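MamA (Candidatus Magnetobacterium bavaricum, PDB 3VTX) is a magnetosome-associated protein of the tetratricopeptide-repeat family, a helical scaffold of the kind that commonly mediates protein-protein contacts. Local coordinates at residues Gly139-Arg142 with Ala143-Ile147; Asp158-Val161 with Lys162-Lys166. One frame throughout, in Å; residues are numbered along the deposited sequence.

Interaction 1: residues Gly139-Arg142 with Ala143-Ile147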
loop_
_atom_site.group_PDB
_atom_site.type_symbol
_atom_site.label_atom_id
_atom_site.label_comp_id
_atom_site.label_asym_id
_atom_site.label_seq_id
_atom_site.Cartn_x
_atom_site.Cartn_y
_atom_site.Cartn_z
ATOM N N GLY A 139 -5.820 14.959 -8.029
ATOM C CA GLY A 139 -6.282 14.264 -9.219
ATOM C C GLY A 139 -6.671 12.782 -9.072
ATOM O O GLY A 139 -7.077 12.146 -10.011
ATOM N N PHE A 140 -6.485 12.240 -7.874
ATOM C CA PHE A 140 -6.799 10.826 -7.629
ATOM C C PHE A 140 -8.329 10.616 -7.459
ATOM O O PHE A 140 -8.861 10.815 -6.366
ATOM C CB PHE A 140 -6.067 10.323 -6.388
ATOM C CG PHE A 140 -6.283 8.830 -6.143
ATOM C CD1 PHE A 140 -6.289 7.927 -7.164
ATOM C CD2 PHE A 140 -6.412 8.368 -4.853
ATOM C CE1 PHE A 140 -6.456 6.569 -6.924
ATOM C CE2 PHE A 140 -6.631 7.001 -4.636
ATOM C CZ PHE A 140 -6.618 6.132 -5.613
ATOM N N ILE A 141 -8.934 10.166 -8.521
ATOM C CA ILE A 141 -10.408 10.098 -8.642
ATOM C C ILE A 141 -11.019 9.148 -7.589
ATOM O O ILE A 141 -12.043 9.472 -6.963
ATOM C CB ILE A 141 -10.818 9.684 -10.069
ATOM C CG1 ILE A 141 -10.464 10.832 -11.085
ATOM C CG2 ILE A 141 -12.386 9.473 -10.227
ATOM C CD1 ILE A 141 -10.184 10.306 -12.361
ATOM N N ARG A 142 -10.413 8.009 -7.372
ATOM C CA ARG A 142 -11.022 7.047 -6.486
ATOM C C ARG A 142 -11.129 7.547 -5.059
ATOM O O ARG A 142 -12.007 7.118 -4.356
ATOM C CB ARG A 142 -10.295 5.685 -6.520
ATOM C CG ARG A 142 -11.261 4.581 -6.072
ATOM C CD ARG A 142 -10.640 3.225 -6.194
ATOM N NE ARG A 142 -11.530 2.125 -5.935
ATOM C CZ ARG A 142 -11.646 1.442 -4.804
ATOM N NH1 ARG A 142 -12.491 0.428 -4.704
ATOM N NH2 ARG A 142 -10.974 1.794 -3.742
ATOM N N ALA A 143 -10.272 8.443 -4.599
ATOM C CA ALA A 143 -10.401 8.973 -3.276
ATOM C C ALA A 143 -11.707 9.702 -3.083
ATOM O O ALA A 143 -12.328 9.637 -1.997
ATOM C CB ALA A 143 -9.203 9.838 -2.922
ATOM N N TYR A 144 -12.100 10.457 -4.084
ATOM C CA TYR A 144 -13.480 11.102 -4.019
ATOM C C TYR A 144 -14.585 10.069 -3.980
ATOM O O TYR A 144 -15.517 10.172 -3.161
ATOM C CB TYR A 144 -13.730 11.972 -5.224
ATOM C CG TYR A 144 -12.711 13.100 -5.295
ATOM C CD1 TYR A 144 -12.988 14.327 -4.755
ATOM C CD2 TYR A 144 -11.498 12.919 -5.934
ATOM C CE1 TYR A 144 -11.995 15.348 -4.802
ATOM C CE2 TYR A 144 -10.560 13.954 -6.031
ATOM C CZ TYR A 144 -10.801 15.117 -5.467
ATOM O OH TYR A 144 -9.852 16.126 -5.585
ATOM N N GLN A 145 -14.456 8.976 -4.760
ATOM C CA GLN A 145 -15.454 7.920 -4.717
ATOM C C GLN A 145 -15.492 7.297 -3.305
ATOM O O GLN A 145 -16.552 7.046 -2.770
ATOM C CB GLN A 145 -15.158 6.855 -5.784
ATOM C CG GLN A 145 -15.213 7.321 -7.192
ATOM C CD GLN A 145 -14.704 6.219 -8.136
ATOM O OE1 GLN A 145 -15.343 5.133 -8.197
ATOM N NE2 GLN A 145 -13.499 6.365 -8.705
ATOM N N SER A 146 -14.324 7.011 -2.780
ATOM C CA SER A 146 -14.168 6.371 -1.445
ATOM C C SER A 146 -14.763 7.250 -0.347
ATOM O O SER A 146 -15.444 6.724 0.587
ATOM C CB SER A 146 -12.716 6.007 -1.148
ATOM O OG SER A 146 -12.272 5.009 -2.031
ATOM N N ILE A 147 -14.565 8.584 -0.443
ATOM C CA ILE A 147 -15.254 9.509 0.456
ATOM C C ILE A 147 -16.761 9.370 0.362
ATOM O O ILE A 147 -17.446 9.250 1.377
ATOM C CB ILE A 147 -14.806 10.969 0.342
ATOM C CG1 ILE A 147 -13.326 11.065 0.749
ATOM C CG2 ILE A 147 -15.776 11.870 1.182
ATOM C CD1 ILE A 147 -12.733 12.462 0.383
#
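One face of the F140 ring lies under the start of the helix, with the backbone nitrogens of R142 and A143 above it, both displaced toward the rim. Its CD2 touches A143 CB at 3.7 Å. With CG anti to the backbone nitrogen, chi1 of -176° swings the ring forward, alongside the first turn, and it also meets Y111 edge-to-face. The Y144 ring is approached at its edge: I141 O lies in the ring plane, and F140 O comes within 3.4 Å of Y144 CD2. Y144 OH hydrogen-bonds to P138 O, just ahead of the turn. Here the chain enters helix 141-153 of a tetratricopeptide repeat. A143 N bonds to F140 O at 3.3 Å, reaching it from above, 49° out of the carbonyl plane. One turn on, S146 N is held closer, 2.8 Å from R142 O. S146 OG is 3.2 Å from R142 O as well, but its firm partner is the Y111 hydroxyl, which R142 NH2 also binds, so Y111 fastens this turn to helix 107-119. The extended Q145 side chain leans back toward R142 and I141. Its NE2 rests 3.4 Å from R142 CA and 3.6 Å from I141 CG2, and the R142 and Q145 side chains cross at about a right angle, with the guanidinium and amide planes 68° apart.

Interaction 2: residues Asp158-Val161 with Lys162-Lys166; sequences DEAV and KYFKK
K162, F164 and K165 each give their backbone N-H to the carbonyl four residues back, while Y163 N reaches E159 O and, weakly, A160 O as well. This stretch makes up most of helix 157-169, in a tetratricopeptide repeat where neighbouring helices pack antiparallel, and the side chains divide between a face turned to helix 141-153 and one turned to solvent. F164 N lies 3.0 Å from A160 O. The same carbonyl oxygen lies 3.2 Å from F164 CD2, obliquely to the ring, and F164 CE2 touches A160 CB at 4.0 Å. Y163 instead sets the edge of its ring against E159 O, which lies in the ring plane 3.4 Å from CD1, while K166 CE sits over one face, toward the rim. Y151 packs on both E159 and A160. On the exposed side the V161 and K165 side chains meet carbon to carbon, CG1 to CE at 3.7 Å. E159 and K162 run side by side, pointing the same way. The glutamate bends at its second torsion (-51°), and the lysine starts with CG anti to its own nitrogen (167°) and bends further out, at chi3 (145°), so that their ends meet in a salt bridge: K162 NZ lies 3.2 Å from E159 OE1, which accepts through its syn lone pair, on the side of OE2.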
loop_
_atom_site.group_PDB
_atom_site.type_symbol
_atom_site.label_atom_id
_atom_site.label_comp_id
_atom_site.label_asym_id
_atom_site.label_seq_id
_atom_site.Cartn_x
_atom_site.Cartn_y
_atom_site.Cartn_z
ATOM N N ASP A 158 -26.859 12.463 0.888
ATOM C CA ASP A 158 -26.629 13.706 0.129
ATOM C C ASP A 158 -25.158 14.066 0.015
ATOM O O ASP A 158 -24.725 14.399 -1.071
ATOM C CB ASP A 158 -27.378 14.886 0.800
ATOM C CG ASP A 158 -28.889 14.817 0.641
ATOM O OD1 ASP A 158 -29.433 14.081 -0.214
ATOM O OD2 ASP A 158 -29.567 15.653 1.375
ATOM N N GLU A 159 -24.395 13.929 1.091
ATOM C CA GLU A 159 -22.959 14.183 1.081
ATOM C C GLU A 159 -22.265 13.119 0.211
ATOM O O GLU A 159 -21.368 13.444 -0.529
ATOM C CB GLU A 159 -22.311 14.163 2.463
ATOM C CG GLU A 159 -22.365 15.409 3.291
ATOM C CD GLU A 159 -21.887 16.665 2.558
ATOM O OE1 GLU A 159 -20.657 16.894 2.411
ATOM O OE2 GLU A 159 -22.782 17.398 2.138
ATOM N N ALA A 160 -22.752 11.862 0.272
ATOM C CA ALA A 160 -22.213 10.789 -0.546
ATOM C C ALA A 160 -22.305 11.166 -1.998
ATOM O O ALA A 160 -21.319 11.127 -2.689
ATOM C CB ALA A 160 -22.913 9.400 -0.277
ATOM N N VAL A 161 -23.490 11.596 -2.439
ATOM C CA VAL A 161 -23.701 11.861 -3.842
ATOM C C VAL A 161 -22.932 13.118 -4.270
ATOM O O VAL A 161 -22.391 13.144 -5.368
ATOM C CB VAL A 161 -25.214 12.007 -4.148
ATOM C CG1 VAL A 161 -25.410 12.636 -5.507
ATOM C CG2 VAL A 161 -25.912 10.643 -4.026
ATOM N N LYS A 162 -22.691 14.024 -3.359
ATOM C CA LYS A 162 -21.852 15.184 -3.629
ATOM C C LYS A 162 -20.432 14.735 -4.037
ATOM O O LYS A 162 -19.841 15.234 -5.040
ATOM C CB LYS A 162 -21.727 16.117 -2.382
ATOM C CG LYS A 162 -20.656 17.150 -2.494
ATOM C CD LYS A 162 -20.787 18.245 -1.350
ATOM C CE LYS A 162 -19.396 18.746 -0.870
ATOM N NZ LYS A 162 -19.410 19.248 0.617
ATOM N N TYR A 163 -19.889 13.725 -3.338
ATOM C CA TYR A 163 -18.517 13.246 -3.650
ATOM C C TYR A 163 -18.461 12.337 -4.851
ATOM O O TYR A 163 -17.490 12.434 -5.603
ATOM C CB TYR A 163 -17.924 12.575 -2.431
ATOM C CG TYR A 163 -17.303 13.654 -1.520
ATOM C CD1 TYR A 163 -18.045 14.242 -0.533
ATOM C CD2 TYR A 163 -15.966 13.997 -1.659
ATOM C CE1 TYR A 163 -17.501 15.237 0.270
ATOM C CE2 TYR A 163 -15.401 14.994 -0.837
ATOM C CZ TYR A 163 -16.193 15.578 0.116
ATOM O OH TYR A 163 -15.733 16.588 0.965
ATOM N N PHE A 164 -19.484 11.493 -5.032
ATOM C CA PHE A 164 -19.592 10.752 -6.288
ATOM C C PHE A 164 -19.612 11.659 -7.511
ATOM O O PHE A 164 -18.948 11.438 -8.520
ATOM C CB PHE A 164 -20.769 9.823 -6.300
ATOM C CG PHE A 164 -20.671 8.706 -5.231
ATOM C CD1 PHE A 164 -19.580 7.922 -5.172
ATOM C CD2 PHE A 164 -21.731 8.446 -4.418
ATOM C CE1 PHE A 164 -19.478 6.867 -4.244
ATOM C CE2 PHE A 164 -21.640 7.392 -3.502
ATOM C CZ PHE A 164 -20.501 6.642 -3.429
ATOM N N LYS A 165 -20.363 12.776 -7.380
ATOM C CA LYS A 165 -20.412 13.764 -8.427
ATOM C C LYS A 165 -19.079 14.482 -8.570
ATOM O O LYS A 165 -18.662 14.789 -9.729
ATOM C CB LYS A 165 -21.505 14.750 -8.093
ATOM C CG LYS A 165 -22.886 14.294 -8.525
ATOM C CD LYS A 165 -23.954 15.317 -8.169
ATOM C CE LYS A 165 -25.309 14.812 -8.510
ATOM N NZ LYS A 165 -26.406 15.920 -8.917
ATOM N N LYS A 166 -18.355 14.744 -7.509
ATOM C CA LYS A 166 -17.033 15.364 -7.604
ATOM C C LYS A 166 -16.110 14.489 -8.402
ATOM O O LYS A 166 -15.326 14.980 -9.239
ATOM C CB LYS A 166 -16.313 15.708 -6.311
ATOM C CG LYS A 166 -16.913 16.804 -5.488
ATOM C CD LYS A 166 -16.076 16.920 -4.130
ATOM C CE LYS A 166 -16.662 17.827 -3.090
ATOM N NZ LYS A 166 -16.184 19.201 -3.396
#

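Going from the N terminus, interaction 1 comes first, where the loop after helix 123-136 turns into helix 141-153; interaction 2 follows within helix 157-169. Each is local to one helix, so neither closes a long loop, and they stand in series without nesting or crossing. What joins them is the packing of the two consecutive helices, with contact centres about 11 Å apart. I147 CG2 meets Y163 CD2 at 3.6 Å, Q145 O lies against F164 CE1, and Y144 CD1 touches K166 CB. Interaction 1 also faces back to helices 107-119 and 123-136, so it sits between the preceding helices and the hairpin partner carrying interaction 2.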